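Local structure of carboxyl esterase NP (Bacillus subtilis, 4CCW) at residues Ile120-Leu130 with Glu144-Ala155. The protein hydrolyses carboxylic esters, naproxen esters among them, to an alcohol and a carboxylate. Residues are numbered along the deposited sequence; the frame is centred on the assembly and turned at random.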
loop_
_atom_site.group_PDB
_atom_site.type_symbol
_atom_site.label_atom_id
_atom_site.label_comp_id
_atom_site.label_asym_id
_atom_site.label_seq_id
_atom_site.Cartn_x
_atom_site.Cartn_y
_atom_site.Cartn_z
ATOM N N ILE A 120 19.011 -1.838 -3.880
ATOM C CA ILE A 120 18.772 -1.899 -2.449
ATOM C C ILE A 120 19.381 -3.177 -1.868
ATOM O O ILE A 120 19.246 -4.268 -2.443
ATOM C CB ILE A 120 17.263 -1.765 -2.122
ATOM C CG1 ILE A 120 16.771 -0.347 -2.460
ATOM C CG2 ILE A 120 17.002 -2.086 -0.655
ATOM C CD1 ILE A 120 15.259 -0.185 -2.524
ATOM N N GLU A 121 20.101 -3.025 -0.756
ATOM C CA GLU A 121 20.511 -4.178 0.037
ATOM C C GLU A 121 19.428 -4.451 1.062
ATOM O O GLU A 121 18.607 -5.340 0.860
ATOM C CB GLU A 121 21.867 -3.944 0.696
ATOM C CG GLU A 121 23.022 -4.171 -0.266
ATOM C CD GLU A 121 24.336 -3.688 0.297
ATOM O OE1 GLU A 121 24.447 -2.477 0.585
ATOM O OE2 GLU A 121 25.258 -4.517 0.442
ATOM N N LYS A 122 19.414 -3.668 2.143
ATOM C CA LYS A 122 18.268 -3.662 3.066
ATOM C C LYS A 122 17.532 -2.324 2.987
ATOM O O LYS A 122 18.138 -1.289 2.700
ATOM C CB LYS A 122 18.707 -3.937 4.504
ATOM C CG LYS A 122 19.542 -5.192 4.699
ATOM C CD LYS A 122 19.685 -5.514 6.180
ATOM C CE LYS A 122 20.551 -6.744 6.387
ATOM N NZ LYS A 122 20.788 -7.024 7.830
ATOM N N SER A 123 16.228 -2.345 3.226
ATOM C CA SER A 123 15.421 -1.123 3.168
ATOM C C SER A 123 14.388 -1.057 4.271
ATOM O O SER A 123 13.931 -2.086 4.769
ATOM C CB SER A 123 14.703 -1.015 1.820
ATOM O OG SER A 123 13.988 0.207 1.731
ATOM N N HIS A 124 14.028 0.161 4.664
ATOM C CA HIS A 124 12.828 0.355 5.462
ATOM C C HIS A 124 11.660 0.242 4.534
ATOM O O HIS A 124 11.783 0.511 3.336
ATOM C CB HIS A 124 12.848 1.708 6.153
ATOM C CG HIS A 124 13.875 1.808 7.263
ATOM N ND1 HIS A 124 13.772 1.112 8.410
ATOM C CD2 HIS A 124 15.042 2.566 7.367
ATOM C CE1 HIS A 124 14.819 1.412 9.214
ATOM N NE2 HIS A 124 15.592 2.302 8.574
ATOM N N MET A 125 10.517 -0.180 5.076
ATOM C CA MET A 125 9.310 -0.330 4.281
ATOM C C MET A 125 8.123 0.221 5.037
ATOM O O MET A 125 8.043 0.093 6.267
ATOM C CB MET A 125 9.037 -1.797 3.938
ATOM C CG MET A 125 10.152 -2.481 3.167
ATOM S SD MET A 125 9.759 -4.215 2.864
ATOM C CE MET A 125 8.463 -4.050 1.626
ATOM N N ILE A 126 7.205 0.829 4.284
ATOM C CA ILE A 126 5.920 1.259 4.805
ATOM C C ILE A 126 4.892 0.783 3.804
ATOM O O ILE A 126 5.042 0.995 2.600
ATOM C CB ILE A 126 5.831 2.794 4.950
ATOM C CG1 ILE A 126 6.931 3.304 5.901
ATOM C CG2 ILE A 126 4.446 3.218 5.431
ATOM C CD1 ILE A 126 7.131 4.815 5.866
ATOM N N GLY A 127 3.844 0.138 4.304
ATOM C CA GLY A 127 2.786 -0.350 3.433
ATOM C C GLY A 127 1.455 -0.173 4.110
ATOM O O GLY A 127 1.313 -0.482 5.301
ATOM N N LEU A 128 0.472 0.336 3.358
ATOM C CA LEU A 128 -0.874 0.482 3.879
ATOM C C LEU A 128 -1.815 -0.431 3.095
ATOM O O LEU A 128 -1.637 -0.625 1.881
ATOM C CB LEU A 128 -1.322 1.956 3.825
ATOM C CG LEU A 128 -2.688 2.326 4.408
ATOM C CD1 LEU A 128 -2.621 3.625 5.207
ATOM C CD2 LEU A 128 -3.728 2.410 3.300
ATOM N N SER A 129 -2.815 -0.991 3.786
ATOM C CA SER A 129 -3.846 -1.830 3.117
ATOM C C SER A 129 -3.178 -2.968 2.323
ATOM O O SER A 129 -2.358 -3.693 2.871
ATOM C CB SER A 129 -4.796 -0.947 2.263
ATOM O OG SER A 129 -5.368 -1.623 1.133
ATOM N N LEU A 130 -3.486 -3.104 1.036
ATOM C CA LEU A 130 -2.818 -4.106 0.182
ATOM C C LEU A 130 -1.290 -4.107 0.329
ATOM O O LEU A 130 -0.667 -5.172 0.468
ATOM C CB LEU A 130 -3.232 -3.908 -1.288
ATOM C CG LEU A 130 -2.701 -4.918 -2.307
ATOM C CD1 LEU A 130 -3.103 -6.336 -1.915
ATOM C CD2 LEU A 130 -3.193 -4.565 -3.711
ATOM N N GLU A 144 16.338 -10.711 5.329
ATOM C CA GLU A 144 17.672 -10.222 5.020
ATOM C C GLU A 144 17.677 -8.912 4.215
ATOM O O GLU A 144 18.745 -8.297 4.030
ATOM C CB GLU A 144 18.453 -11.302 4.253
ATOM C CG GLU A 144 18.005 -11.506 2.806
ATOM C CD GLU A 144 16.898 -12.541 2.629
ATOM O OE1 GLU A 144 16.331 -13.015 3.636
ATOM O OE2 GLU A 144 16.600 -12.891 1.461
ATOM N N ARG A 145 16.504 -8.526 3.710
ATOM C CA ARG A 145 16.336 -7.347 2.853
ATOM C C ARG A 145 15.545 -6.215 3.498
ATOM O O ARG A 145 15.418 -5.136 2.912
ATOM C CB ARG A 145 15.649 -7.721 1.527
ATOM C CG ARG A 145 16.336 -8.833 0.733
ATOM C CD ARG A 145 17.811 -8.556 0.407
ATOM N NE ARG A 145 18.003 -7.524 -0.619
ATOM C CZ ARG A 145 17.900 -7.733 -1.936
ATOM N NH1 ARG A 145 17.625 -8.945 -2.402
ATOM N NH2 ARG A 145 18.092 -6.730 -2.795
ATOM N N VAL A 146 15.012 -6.462 4.691
ATOM C CA VAL A 146 14.136 -5.495 5.348
ATOM C C VAL A 146 14.762 -5.080 6.677
ATOM O O VAL A 146 14.917 -5.902 7.581
ATOM C CB VAL A 146 12.712 -6.077 5.587
ATOM C CG1 VAL A 146 11.732 -4.984 6.012
ATOM C CG2 VAL A 146 12.184 -6.782 4.348
ATOM N N LYS A 147 15.121 -3.806 6.794
ATOM C CA LYS A 147 15.660 -3.275 8.058
ATOM C C LYS A 147 14.584 -3.269 9.151
ATOM O O LYS A 147 14.807 -3.751 10.267
ATOM C CB LYS A 147 16.221 -1.865 7.847
ATOM C CG LYS A 147 17.383 -1.813 6.864
ATOM C CD LYS A 147 18.109 -0.474 6.874
ATOM C CE LYS A 147 19.297 -0.473 5.917
ATOM N NZ LYS A 147 20.524 -1.137 6.465
ATOM N N SER A 148 13.425 -2.714 8.812
ATOM C CA SER A 148 12.250 -2.696 9.685
ATOM C C SER A 148 11.074 -2.282 8.814
ATOM O O SER A 148 11.276 -1.775 7.713
ATOM C CB SER A 148 12.440 -1.756 10.883
ATOM O OG SER A 148 12.294 -0.397 10.516
ATOM N N ALA A 149 9.857 -2.510 9.301
ATOM C CA ALA A 149 8.654 -2.316 8.494
ATOM C C ALA A 149 7.550 -1.691 9.322
ATOM O O ALA A 149 7.356 -2.066 10.478
ATOM C CB ALA A 149 8.201 -3.645 7.919
ATOM N N ALA A 150 6.864 -0.714 8.726
ATOM C CA ALA A 150 5.672 -0.109 9.291
ATOM C C ALA A 150 4.516 -0.610 8.449
ATOM O O ALA A 150 4.484 -0.412 7.219
ATOM C CB ALA A 150 5.755 1.412 9.242
ATOM N N ILE A 151 3.589 -1.286 9.112
ATOM C CA ILE A 151 2.462 -1.924 8.436
ATOM C C ILE A 151 1.237 -1.178 8.908
ATOM O O ILE A 151 0.932 -1.171 10.099
ATOM C CB ILE A 151 2.415 -3.440 8.753
ATOM C CG1 ILE A 151 3.636 -4.135 8.128
ATOM C CG2 ILE A 151 1.107 -4.070 8.287
ATOM C CD1 ILE A 151 3.818 -5.589 8.531
ATOM N N LEU A 152 0.562 -0.511 7.969
ATOM C CA LEU A 152 -0.554 0.367 8.305
ATOM C C LEU A 152 -1.847 -0.238 7.803
ATOM O O LEU A 152 -1.966 -0.492 6.603
ATOM C CB LEU A 152 -0.363 1.755 7.657
ATOM C CG LEU A 152 0.616 2.791 8.252
ATOM C CD1 LEU A 152 1.882 2.221 8.873
ATOM C CD2 LEU A 152 0.983 3.840 7.207
ATOM N N SER A 153 -2.820 -0.453 8.697
ATOM C CA SER A 153 -4.155 -0.905 8.266
ATOM C C SER A 153 -4.056 -2.021 7.198
ATOM O O SER A 153 -4.640 -1.898 6.118
ATOM C CB SER A 153 -4.936 0.267 7.663
ATOM O OG SER A 153 -4.988 1.359 8.568
ATOM N N PRO A 154 -3.308 -3.106 7.491
ATOM C CA PRO A 154 -3.041 -4.100 6.439
ATOM C C PRO A 154 -4.287 -4.805 5.911
ATOM O O PRO A 154 -5.196 -5.112 6.685
ATOM C CB PRO A 154 -2.153 -5.123 7.141
ATOM C CG PRO A 154 -2.487 -4.983 8.608
ATOM C CD PRO A 154 -2.711 -3.502 8.778
ATOM N N ALA A 155 -4.295 -5.113 4.614
ATOM C CA ALA A 155 -5.360 -5.946 4.064
ATOM C C ALA A 155 -5.198 -7.321 4.688
ATOM O O ALA A 155 -4.133 -7.927 4.598
ATOM C CB ALA A 155 -5.258 -6.047 2.554
#
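Lys147 lays its CB over one face of the His124 ring, a CH-pi contact 4.0 Å from CB to the ring centroid. Strands 123-128 and 146-152 run parallel as neighbours in the alpha/beta hydrolase sheet, joined through helix 130-141 as a beta-alpha-beta crossover. The imidazole edge is used too: His124 ND1 and Ser148 OG share a hydrogen bond of 3.0 Å, in the ring plane. Chi1 of 77° sets Ser148 OG between its backbone N and carbonyl carbon, where it meets that edge. Phe291 stacks on the same ring.

At the start of the strands, Arg145 bends at chi2 and chi3 and curls back to the loop before Ser123. Its NE donates to Glu121 O at 2.7 Å, and its NH2 to Ile120 O at 2.7 Å. Both carbonyl oxygens lie at the guanidinium edge, close to its plane, which fixes the rotation of the group. NH2 also forms a salt bridge with Asp116 of helix 104-118. A methionine at Arg145 would probably leave both carbonyls without these donors and Asp116 without its charged mate.

Backbone bonds alternate along the strands, such as Ala150 N to Met125 O and Gly127 N to Ala150 O. On one face, Met125 SD rests against both methyls of Val146. On the other, Leu128 CD1 packs on Leu152 CB at 3.8 Å, the two side chains crossing at about a right angle.

Ser129 follows strand 123-128, in what is probably the nucleophile elbow, with a positive phi of 55°. Ser129 OG lies beside His273, the likely proton acceptor, and bonds to Ala63 N. The main chain holds this turn: Ser129 N donates to Leu152 O, and Ala155 N reaches Ser129 O at 3.0 Å from above the carbonyl plane.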